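Local coordinates for protein acetyl-CoA acetyltransferase (Mycobacterium smegmatis, PDB 4EGV) that is a monomeric thiolase-like protein with the thiolase fold, probably an acyltransferase, that carries an additional C-terminal domain, at residues 18-23 and 128-133. Sequence-based numbering, arbitrary orientation.
Sequences RTPVIV and KIAAGE
Pro20 and Ile129 meet where the first strand of the thiolase fold begins and the helix of residues 117-130 ends, a small example of a strand start packed by a helix end. The touching branch of Ile129 is its CG2 methyl, which lies against the pyrrolidine ring with Ile129 CG2 3.6 Å from Pro20 CB. A chi1 of -80° sets this methyl anti to the backbone N and leaves the longer CG1 branch anti to the carbonyl carbon, beside that N. The CD corner of the same ring meets Ala130 more loosely, Pro20 CD standing 4.4 Å from Ala130 CB.

Arg18 covers the helix terminus in a different manner. Its chain, bent at chi2 (124°) and chi3 (128°), runs along the last carbonyls, with Arg18 CB 3.6 Å from Ala130 O. Over one guanidinium face lie Ala130 O and Ala131 C, with Arg18 NH2 3.5 Å from Ala130 O at an angle too poor for a hydrogen bond. Gly132 N is placed obliquely to the group, 3.8 Å from Arg18 NH1. Proximity of this cation to the carbonyl-rich helix end is probably favourable electrostatically. Gly132 itself centres an inverse gamma turn.

Trp427, from a loop, touches both Pro20 and Ala130, while Ile129 also packs on Met277 and Ser279 of strand 271-279. That strand pairs antiparallel with strand 20-29, whose other neighbour is strand 294-303.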
loop_
_atom_site.group_PDB
_atom_site.type_symbol
_atom_site.label_atom_id
_atom_site.label_comp_id
_atom_site.label_asym_id
_atom_site.label_seq_id
_atom_site.Cartn_x
_atom_site.Cartn_y
_atom_site.Cartn_z
ATOM N N ARG A 18 26.159 -14.425 5.973
ATOM C CA ARG A 18 24.834 -14.276 6.576
ATOM C C ARG A 18 23.891 -13.348 5.800
ATOM O O ARG A 18 22.699 -13.273 6.099
ATOM C CB ARG A 18 24.960 -13.796 8.024
ATOM C CG ARG A 18 25.053 -14.919 9.045
ATOM C CD ARG A 18 26.305 -14.788 9.898
ATOM N NE ARG A 18 26.001 -14.840 11.325
ATOM C CZ ARG A 18 26.050 -13.791 12.138
ATOM N NH1 ARG A 18 25.758 -13.931 13.424
ATOM N NH2 ARG A 18 26.391 -12.599 11.666
ATOM N N THR A 19 24.431 -12.646 4.808
ATOM C CA THR A 19 23.668 -11.712 4.008
ATOM C C THR A 19 22.473 -12.428 3.348
ATOM O O THR A 19 22.627 -13.493 2.762
ATOM C CB THR A 19 24.567 -11.024 2.980
ATOM O OG1 THR A 19 25.667 -10.414 3.656
ATOM C CG2 THR A 19 23.808 -9.956 2.196
ATOM N N PRO A 20 21.263 -11.850 3.485
ATOM C CA PRO A 20 20.036 -12.395 2.931
ATOM C C PRO A 20 19.813 -12.053 1.463
ATOM O O PRO A 20 20.002 -10.914 1.020
ATOM C CB PRO A 20 18.968 -11.754 3.789
ATOM C CG PRO A 20 19.519 -10.458 4.152
ATOM C CD PRO A 20 20.989 -10.642 4.292
ATOM N N VAL A 21 19.435 -13.067 0.706
ATOM C CA VAL A 21 19.044 -12.888 -0.671
ATOM C C VAL A 21 17.656 -13.487 -0.935
ATOM O O VAL A 21 17.302 -14.552 -0.397
ATOM C CB VAL A 21 20.120 -13.453 -1.652
ATOM C CG1 VAL A 21 21.252 -12.488 -1.782
ATOM C CG2 VAL A 21 20.624 -14.821 -1.220
ATOM N N ILE A 22 16.868 -12.793 -1.749
ATOM C CA ILE A 22 15.685 -13.426 -2.336
ATOM C C ILE A 22 16.071 -14.357 -3.494
ATOM O O ILE A 22 16.716 -13.897 -4.459
ATOM C CB ILE A 22 14.617 -12.420 -2.749
ATOM C CG1 ILE A 22 14.108 -11.715 -1.510
ATOM C CG2 ILE A 22 13.472 -13.116 -3.483
ATOM C CD1 ILE A 22 13.023 -10.729 -1.788
ATOM N N VAL A 23 15.729 -15.653 -3.345
ATOM C CA VAL A 23 16.122 -16.674 -4.327
ATOM C C VAL A 23 15.025 -17.216 -5.228
ATOM O O VAL A 23 15.317 -17.626 -6.350
ATOM C CB VAL A 23 16.962 -17.817 -3.766
ATOM C CG1 VAL A 23 18.187 -17.252 -3.141
ATOM C CG2 VAL A 23 16.169 -18.665 -2.808
ATOM N N LYS A 128 16.697 -10.723 10.302
ATOM C CA LYS A 128 16.874 -11.878 11.162
ATOM C C LYS A 128 17.768 -12.895 10.526
ATOM O O LYS A 128 18.422 -13.657 11.230
ATOM C CB LYS A 128 15.534 -12.513 11.526
ATOM C CG LYS A 128 14.749 -11.741 12.573
ATOM C CD LYS A 128 13.382 -12.345 12.809
ATOM C CE LYS A 128 12.644 -11.543 13.853
ATOM N NZ LYS A 128 11.568 -12.390 14.413
ATOM N N ILE A 129 17.798 -12.914 9.199
ATOM C CA ILE A 129 18.741 -13.747 8.484
ATOM C C ILE A 129 20.155 -13.172 8.626
ATOM O O ILE A 129 21.099 -13.962 8.784
ATOM C CB ILE A 129 18.368 -13.975 6.996
ATOM C CG1 ILE A 129 17.309 -15.062 6.851
ATOM C CG2 ILE A 129 19.598 -14.374 6.181
ATOM C CD1 ILE A 129 16.525 -14.987 5.577
ATOM N N ALA A 130 20.289 -11.852 8.666
ATOM C CA ALA A 130 21.553 -11.164 8.818
ATOM C C ALA A 130 22.224 -11.390 10.160
ATOM O O ALA A 130 23.404 -11.452 10.249
ATOM C CB ALA A 130 21.355 -9.737 8.576
ATOM N N ALA A 131 21.432 -11.535 11.187
ATOM C CA ALA A 131 21.886 -11.918 12.484
ATOM C C ALA A 131 21.853 -13.439 12.651
ATOM O O ALA A 131 21.688 -14.179 11.728
ATOM C CB ALA A 131 21.049 -11.251 13.506
ATOM N N GLY A 132 22.033 -13.883 13.890
ATOM C CA GLY A 132 21.991 -15.299 14.199
ATOM C C GLY A 132 20.594 -15.714 14.612
ATOM O O GLY A 132 20.337 -15.975 15.787
ATOM N N GLU A 133 19.685 -15.768 13.643
ATOM C CA GLU A 133 18.289 -16.067 13.935
ATOM C C GLU A 133 17.669 -17.100 12.997
ATOM O O GLU A 133 17.186 -18.138 13.447
ATOM C CB GLU A 133 17.456 -14.782 13.916
#